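PDB 3ISR: transglutaminase-like enzymes, putative cysteine protease from Cytophaga hutchinsonii, which probably acts as a papain-like cysteine hydrolase of the transglutaminase-like superfamily, hydrolysing or transferring amide bonds; its natural substrate is not established. Local coordinates for residues K130-E135 with I189-A194; A199-G204 with A250-A255. All blocks are in the same frame, centred on the assembly; numbering follows the deposited sequence.

Contact 1: residues K130-E135 with I189-A194; sequences KLAYKE and IALCRA
Leu191 and Ala194, one helical turn apart on helix 181-194, meet Leu131 and Ala132 of helix 129-136 in a small apolar contact that buries 133 Å² over the two segments. Ile189, at the start of the segment, faces the other way: its side chain lies on Ala199 of strand 199-206, and its CG2 covers one face of the Arg193 guanidinium. Leu191 sets CG beside its backbone N (chi1 -67°), which carries the CD2 branch toward the short helix. There CD2 meets CD2 of Leu131 at 3.7 Å, the two leucine side chains crossing at a slant, and also lies 4.1 Å from CB of Ala132. Leu131 reaches this point with CG anti to its own backbone N, swinging a side chain that starts out alongside the interface in toward it. Cys192 turns from the contact to pack on Val146 and Ile149 of helix 142-156. Arg193 likewise points into the protein, its guanidinium bonded to the carbonyl oxygen of Arg247 and to OG of Ser120. Ala194 closes the row with a methyl-to-methyl contact, its CB 3.7 Å from CB of Ala132. Ala132, with only a methyl to bury, lets its CA come 5.9 Å from Leu191 CA. The segment axes approach to 9.0 Å and cross at -84°, almost perpendicular, so the contact is confined to one patch. Through Ile189 and Cys192, helix 181-194 turns its far side to strands 199-206 and 215-222: a helical layer on an antiparallel sheet, as in the papain-like fold to which transglutaminase-like enzymes belong.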
ATOM      1  N   LYS B 130      -3.418 -10.239  13.199  1.00 16.02           N
ATOM      2  CA  LYS B 130      -3.078  -9.674  14.515  1.00 15.98           C
ATOM      3  C   LYS B 130      -4.093  -8.664  14.944  1.00 15.39           C
ATOM      4  O   LYS B 130      -4.542  -8.689  16.079  1.00 14.86           O
ATOM      5  CB  LYS B 130      -1.696  -9.042  14.526  1.00 16.38           C
ATOM      6  CG  LYS B 130      -0.633  -9.984  14.994  1.00 18.33           C
ATOM      7  CD  LYS B 130       0.659  -9.247  15.274  1.00 20.48           C
ATOM      8  CE  LYS B 130       1.804 -10.227  15.406  1.00 22.69           C
ATOM      9  NZ  LYS B 130       1.570 -11.161  16.553  1.00 24.22           N
ATOM     10  N   LEU B 131      -4.460  -7.784  14.012  1.00 15.43           N
ATOM     11  CA  LEU B 131      -5.451  -6.744  14.261  1.00 15.65           C
ATOM     12  C   LEU B 131      -6.780  -7.345  14.697  1.00 15.37           C
ATOM     13  O   LEU B 131      -7.352  -6.901  15.679  1.00 15.58           O
ATOM     14  CB  LEU B 131      -5.649  -5.859  13.012  1.00 15.49           C
ATOM     15  CG  LEU B 131      -6.685  -4.719  13.064  1.00 17.14           C
ATOM     16  CD1 LEU B 131      -6.250  -3.554  12.162  1.00 14.84           C
ATOM     17  CD2 LEU B 131      -8.112  -5.197  12.682  1.00 15.37           C
ATOM     18  N   ALA B 132      -7.269  -8.342  13.955  1.00 15.40           N
ATOM     19  CA  ALA B 132      -8.572  -8.950  14.262  1.00 14.87           C
ATOM     20  C   ALA B 132      -8.555  -9.656  15.609  1.00 15.01           C
ATOM     21  O   ALA B 132      -9.530  -9.592  16.360  1.00 15.08           O
ATOM     22  CB  ALA B 132      -9.004  -9.921  13.166  1.00 14.24           C
ATOM     23  N   TYR B 133      -7.460 -10.342  15.909  1.00 15.11           N
ATOM     24  CA  TYR B 133      -7.338 -11.011  17.195  1.00 16.33           C
ATOM     25  C   TYR B 133      -7.317  -9.981  18.320  1.00 16.53           C
ATOM     26  O   TYR B 133      -7.965 -10.161  19.337  1.00 15.90           O
ATOM     27  CB  TYR B 133      -6.087 -11.901  17.276  1.00 16.86           C
ATOM     28  CG  TYR B 133      -6.057 -12.714  18.562  1.00 19.30           C
ATOM     29  CD1 TYR B 133      -6.897 -13.821  18.726  1.00 20.84           C
ATOM     30  CD2 TYR B 133      -5.205 -12.368  19.618  1.00 21.34           C
ATOM     31  CE1 TYR B 133      -6.885 -14.573  19.919  1.00 22.62           C
ATOM     32  CE2 TYR B 133      -5.184 -13.109  20.808  1.00 21.83           C
ATOM     33  CZ  TYR B 133      -6.026 -14.207  20.948  1.00 22.43           C
ATOM     34  OH  TYR B 133      -6.011 -14.947  22.110  1.00 24.64           O
ATOM     35  N   LYS B 134      -6.567  -8.899  18.116  1.00 17.01           N
ATOM     36  CA  LYS B 134      -6.446  -7.820  19.109  1.00 17.33           C
ATOM     37  C   LYS B 134      -7.806  -7.220  19.419  1.00 16.62           C
ATOM     38  O   LYS B 134      -8.161  -7.009  20.571  1.00 16.93           O
ATOM     39  CB  LYS B 134      -5.581  -6.705  18.547  1.00 17.47           C
ATOM     40  CG  LYS B 134      -4.435  -6.323  19.417  1.00 21.02           C
ATOM     41  CD  LYS B 134      -3.168  -6.920  18.852  1.00 23.29           C
ATOM     42  CE  LYS B 134      -2.268  -7.389  19.965  1.00 26.12           C
ATOM     43  NZ  LYS B 134      -1.127  -8.132  19.370  1.00 28.79           N
ATOM     44  N   GLU B 135      -8.561  -6.942  18.359  1.00 15.70           N
ATOM     45  CA  GLU B 135      -9.816  -6.234  18.475  1.00 14.89           C
ATOM     46  C   GLU B 135     -10.948  -7.150  18.938  1.00 13.79           C
ATOM     47  O   GLU B 135     -11.773  -6.728  19.734  1.00 14.48           O
ATOM     48  CB  GLU B 135     -10.153  -5.553  17.134  1.00 15.10           C
ATOM     49  CG  GLU B 135     -11.165  -4.422  17.232  1.00 17.47           C
ATOM     50  CD  GLU B 135     -10.796  -3.371  18.276  1.00 18.98           C
ATOM     51  OE1 GLU B 135     -11.638  -3.113  19.168  1.00 18.28           O
ATOM     52  OE2 GLU B 135      -9.677  -2.816  18.206  1.00 19.54           O
ATOM     53  N   ILE B 189     -16.064  -9.393   5.851  1.00 16.12           N
ATOM     54  CA  ILE B 189     -15.561 -10.691   5.348  1.00 15.46           C
ATOM     55  C   ILE B 189     -14.106 -10.872   5.746  1.00 15.87           C
ATOM     56  O   ILE B 189     -13.727 -11.921   6.282  1.00 14.83           O
ATOM     57  CB  ILE B 189     -15.678 -10.783   3.816  1.00 16.93           C
ATOM     58  CG1 ILE B 189     -17.144 -10.872   3.396  1.00 14.92           C
ATOM     59  CG2 ILE B 189     -14.936 -12.023   3.288  1.00 15.27           C
ATOM     60  CD1 ILE B 189     -17.368 -10.461   1.948  1.00 16.40           C
ATOM     61  N   ALA B 190     -13.290  -9.844   5.520  1.00 14.73           N
ATOM     62  CA  ALA B 190     -11.867  -9.968   5.832  1.00 15.23           C
ATOM     63  C   ALA B 190     -11.645 -10.239   7.302  1.00 14.59           C
ATOM     64  O   ALA B 190     -10.832 -11.075   7.653  1.00 15.13           O
ATOM     65  CB  ALA B 190     -11.088  -8.710   5.405  1.00 14.56           C
ATOM     66  N   LEU B 191     -12.348  -9.507   8.160  1.00 15.49           N
ATOM     67  CA  LEU B 191     -12.182  -9.686   9.603  1.00 16.00           C
ATOM     68  C   LEU B 191     -12.673 -11.043  10.077  1.00 15.75           C
ATOM     69  O   LEU B 191     -12.044 -11.657  10.935  1.00 16.12           O
ATOM     70  CB  LEU B 191     -12.842  -8.525  10.369  1.00 15.52           C
ATOM     71  CG  LEU B 191     -12.178  -7.146  10.180  1.00 15.97           C
ATOM     72  CD1 LEU B 191     -13.100  -6.039  10.691  1.00 14.67           C
ATOM     73  CD2 LEU B 191     -10.793  -7.061  10.878  1.00 16.18           C
ATOM     74  N   CYS B 192     -13.772 -11.542   9.502  1.00 16.17           N
ATOM     75  CA  CYS B 192     -14.221 -12.917   9.812  1.00 15.35           C
ATOM     76  C   CYS B 192     -13.181 -13.955   9.431  1.00 15.59           C
ATOM     77  O   CYS B 192     -12.822 -14.809  10.235  1.00 13.88           O
ATOM     78  CB  CYS B 192     -15.486 -13.268   9.057  1.00 15.79           C
ATOM     79  SG  CYS B 192     -16.964 -12.534   9.727  1.00 19.41           S
ATOM     80  N   ARG B 193     -12.718 -13.905   8.182  1.00 15.08           N
ATOM     81  CA  ARG B 193     -11.725 -14.880   7.747  1.00 15.52           C
ATOM     82  C   ARG B 193     -10.450 -14.794   8.576  1.00 15.83           C
ATOM     83  O   ARG B 193      -9.786 -15.811   8.813  1.00 15.36           O
ATOM     84  CB  ARG B 193     -11.375 -14.686   6.272  1.00 15.66           C
ATOM     85  CG  ARG B 193     -12.528 -14.985   5.342  1.00 15.65           C
ATOM     86  CD  ARG B 193     -12.060 -14.955   3.884  1.00 14.95           C
ATOM     87  NE  ARG B 193     -13.223 -15.067   2.997  1.00 12.42           N
ATOM     88  CZ  ARG B 193     -13.318 -14.478   1.817  1.00 13.12           C
ATOM     89  NH1 ARG B 193     -12.285 -13.761   1.347  1.00 11.99           N
ATOM     90  NH2 ARG B 193     -14.447 -14.597   1.116  1.00 11.88           N
ATOM     91  N   ALA B 194     -10.099 -13.587   9.005  1.00 15.56           N
ATOM     92  CA  ALA B 194      -8.875 -13.393   9.801  1.00 16.20           C
ATOM     93  C   ALA B 194      -8.970 -14.168  11.111  1.00 16.53           C
ATOM     94  O   ALA B 194      -7.946 -14.560  11.696  1.00 16.82           O
ATOM     95  CB  ALA B 194      -8.666 -11.900  10.059  1.00 15.76           C
TER

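Contact 2: residues A199-G204 with A250-A255; sequences ARYFTG and ADAAVA
Ala252 places its CB at the ring edge of Tyr201, near the ring plane and 4.0 Å from both CD2 and CE2, where the loop after strand 240-246 passes beside the antiparallel sheet of the transglutaminase-like fold. The same methyl lies 4.2 Å from CG2 of Thr203, two residues further along strand 199-206 and on the same side of it. Water completes the join. The carbonyl oxygen of Ala252 accepts a hydrogen bond from each of two waters, both 2.8 Å from Ala252 O; one also pairs with OH of Tyr201, in the plane of the phenol ring, and the other with OG1 of Thr203. Two bonds thus grip this oxygen and tie the loop to both side chains. In Thr203, chi1 of 58° puts OG1 between the backbone N and the carbonyl carbon, where it meets the water, and leaves CG2 directed at the Ala252 methyl. Further out, the Tyr201 side chain packs on Ala185 of helix 181-194 and its ring meets that of His186, while the Tyr201 backbone is hydrogen-bonded to Gly246. Asp251 accepts a hydrogen bond from Arg247 N at OD2, and its OD1 forms a salt bridge with NH2 of Arg247 of the third subunit.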
ATOM      1  N   ALA B 199     -16.493 -16.769   5.416  1.00 14.00           N
ATOM      2  CA  ALA B 199     -17.408 -15.655   5.104  1.00 14.62           C
ATOM      3  C   ALA B 199     -17.438 -15.414   3.618  1.00 14.40           C
ATOM      4  O   ALA B 199     -16.445 -15.663   2.937  1.00 14.90           O
ATOM      5  CB  ALA B 199     -16.984 -14.397   5.833  1.00 15.00           C
ATOM      6  N   ARG B 200     -18.575 -14.938   3.106  1.00 14.14           N
ATOM      7  CA  ARG B 200     -18.680 -14.705   1.684  1.00 13.22           C
ATOM      8  C   ARG B 200     -19.456 -13.408   1.403  1.00 12.31           C
ATOM      9  O   ARG B 200     -20.181 -12.900   2.258  1.00 12.94           O
ATOM     10  CB  ARG B 200     -19.341 -15.901   0.980  1.00 13.91           C
ATOM     11  CG  ARG B 200     -20.835 -16.110   1.386  1.00 16.18           C
ATOM     12  CD  ARG B 200     -21.418 -17.381   0.768  1.00 18.30           C
ATOM     13  NE  ARG B 200     -22.870 -17.404   0.937  1.00 17.54           N
ATOM     14  CZ  ARG B 200     -23.650 -18.440   0.653  1.00 20.07           C
ATOM     15  NH1 ARG B 200     -23.137 -19.574   0.177  1.00 18.33           N
ATOM     16  NH2 ARG B 200     -24.962 -18.340   0.839  1.00 19.03           N
ATOM     17  N   TYR B 201     -19.292 -12.915   0.193  1.00  8.71           N
ATOM     18  CA  TYR B 201     -19.903 -11.680  -0.258  1.00  7.65           C
ATOM     19  C   TYR B 201     -21.319 -11.954  -0.787  1.00  7.05           C
ATOM     20  O   TYR B 201     -21.545 -12.951  -1.474  1.00  6.42           O
ATOM     21  CB  TYR B 201     -19.002 -11.163  -1.371  1.00  7.32           C
ATOM     22  CG  TYR B 201     -19.284  -9.791  -1.920  1.00  7.69           C
ATOM     23  CD1 TYR B 201     -18.922  -8.654  -1.204  1.00  6.88           C
ATOM     24  CD2 TYR B 201     -19.816  -9.637  -3.203  1.00  8.72           C
ATOM     25  CE1 TYR B 201     -19.119  -7.379  -1.735  1.00  6.98           C
ATOM     26  CE2 TYR B 201     -20.032  -8.364  -3.743  1.00  8.74           C
ATOM     27  CZ  TYR B 201     -19.677  -7.246  -2.985  1.00  7.44           C
ATOM     28  OH  TYR B 201     -19.855  -5.979  -3.478  1.00  6.34           O
ATOM     29  N   PHE B 202     -22.254 -11.057  -0.468  1.00  6.00           N
ATOM     30  CA  PHE B 202     -23.666 -11.197  -0.858  1.00  6.63           C
ATOM     31  C   PHE B 202     -24.094  -9.901  -1.559  1.00  5.40           C
ATOM     32  O   PHE B 202     -23.889  -8.816  -1.028  1.00  4.81           O
ATOM     33  CB  PHE B 202     -24.501 -11.444   0.415  1.00  6.58           C
ATOM     34  CG  PHE B 202     -26.021 -11.508   0.190  1.00  8.92           C
ATOM     35  CD1 PHE B 202     -26.699 -12.712   0.303  1.00 10.50           C
ATOM     36  CD2 PHE B 202     -26.750 -10.363  -0.093  1.00  9.42           C
ATOM     37  CE1 PHE B 202     -28.103 -12.780   0.116  1.00 10.56           C
ATOM     38  CE2 PHE B 202     -28.153 -10.414  -0.281  1.00  9.86           C
ATOM     39  CZ  PHE B 202     -28.816 -11.637  -0.168  1.00  9.70           C
ATOM     40  N   THR B 203     -24.666 -10.016  -2.752  1.00  5.55           N
ATOM     41  CA  THR B 203     -25.274  -8.848  -3.416  1.00  6.42           C
ATOM     42  C   THR B 203     -26.760  -9.081  -3.599  1.00  6.50           C
ATOM     43  O   THR B 203     -27.183 -10.213  -3.797  1.00  6.67           O
ATOM     44  CB  THR B 203     -24.644  -8.536  -4.770  1.00  6.64           C
ATOM     45  OG1 THR B 203     -24.756  -9.679  -5.642  1.00  7.86           O
ATOM     46  CG2 THR B 203     -23.162  -8.208  -4.582  1.00  7.22           C
ATOM     47  N   GLY B 204     -27.546  -8.010  -3.570  1.00  6.66           N
ATOM     48  CA  GLY B 204     -28.964  -8.170  -3.768  1.00  7.15           C
ATOM     49  C   GLY B 204     -29.720  -6.896  -4.033  1.00  7.26           C
ATOM     50  O   GLY B 204     -29.165  -5.784  -3.973  1.00  7.11           O
ATOM     51  N   ALA B 250     -15.033  -9.359  -6.856  1.00 10.24           N
ATOM     52  CA  ALA B 250     -14.447  -9.836  -8.113  1.00 11.96           C
ATOM     53  C   ALA B 250     -15.349 -10.913  -8.727  1.00 13.32           C
ATOM     54  O   ALA B 250     -15.344 -11.127  -9.953  1.00 13.81           O
ATOM     55  CB  ALA B 250     -13.027 -10.404  -7.878  1.00 10.93           C
ATOM     56  N   ASP B 251     -16.097 -11.614  -7.874  1.00 14.12           N
ATOM     57  CA  ASP B 251     -16.990 -12.688  -8.335  1.00 14.99           C
ATOM     58  C   ASP B 251     -18.438 -12.233  -8.488  1.00 15.28           C
ATOM     59  O   ASP B 251     -19.321 -13.058  -8.773  1.00 15.62           O
ATOM     60  CB  ASP B 251     -17.013 -13.828  -7.324  1.00 15.02           C
ATOM     61  CG  ASP B 251     -15.696 -14.549  -7.201  1.00 18.54           C
ATOM     62  OD1 ASP B 251     -14.920 -14.617  -8.186  1.00 21.39           O
ATOM     63  OD2 ASP B 251     -15.479 -15.107  -6.110  1.00 20.33           O
ATOM     64  N   ALA B 252     -18.709 -10.957  -8.257  1.00 14.76           N
ATOM     65  CA  ALA B 252     -20.102 -10.486  -8.262  1.00 15.11           C
ATOM     66  C   ALA B 252     -20.233  -9.015  -8.614  1.00 15.12           C
ATOM     67  O   ALA B 252     -21.010  -8.286  -7.979  1.00 15.61           O
ATOM     68  CB  ALA B 252     -20.754 -10.751  -6.897  1.00 15.16           C
ATOM     69  N   ALA B 253     -19.494  -8.568  -9.624  1.00 14.94           N
ATOM     70  CA  ALA B 253     -19.598  -7.163 -10.055  1.00 15.02           C
ATOM     71  C   ALA B 253     -20.936  -6.917 -10.724  1.00 14.89           C
ATOM     72  O   ALA B 253     -21.459  -7.803 -11.405  1.00 14.57           O
ATOM     73  CB  ALA B 253     -18.483  -6.813 -11.018  1.00 15.16           C
ATOM     74  N   VAL B 254     -21.470  -5.707 -10.567  1.00 14.65           N
ATOM     75  CA  VAL B 254     -22.703  -5.339 -11.271  1.00 15.30           C
ATOM     76  C   VAL B 254     -22.429  -5.399 -12.761  1.00 15.10           C
ATOM     77  O   VAL B 254     -23.184  -6.002 -13.520  1.00 14.84           O
ATOM     78  CB  VAL B 254     -23.192  -3.932 -10.871  1.00 15.37           C
ATOM     79  CG1 VAL B 254     -24.394  -3.505 -11.736  1.00 15.93           C
ATOM     80  CG2 VAL B 254     -23.575  -3.928  -9.408  1.00 16.64           C
ATOM     81  N   ALA B 255     -21.301  -4.811 -13.155  1.00 14.95           N
ATOM     82  CA  ALA B 255     -20.915  -4.751 -14.547  1.00 15.28           C
ATOM     83  C   ALA B 255     -19.402  -4.877 -14.665  1.00 15.65           C
ATOM     84  O   ALA B 255     -18.665  -4.056 -14.111  1.00 16.18           O
ATOM     85  CB  ALA B 255     -21.399  -3.431 -15.169  1.00 14.79           C
TER
HETATM   86  O   HOH W   1     -20.544  -6.064  -6.345  1.00 15.33           O
HETATM   87  O   HOH W   2     -23.713  -8.913  -8.077  1.00 18.07           O

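Contacts 1 and 2 come in series, with centres about 21 Å apart: the first closes at the end of helix 181-194, and the second opens on strand 199-206. That helix and strand also touch: Ile189 CD1 packs 3.6 Å from Tyr201 CA, and Arg193 NH2 makes a probable hydrogen bond of 2.9 Å to Ala199 O. Helix 181-194 sits between helix 129-136 and the antiparallel sheet of strands 225-229, 215-222, 199-206 and 240-246. Contact 1 lies about 19 Å from the chain centre, contact 2 about 5 Å. One helix-strand unit of the transglutaminase-like region thus joins the outer helix to this sheet and, through loop 250-255, to the sheet holding strands 28-32 and 69-74.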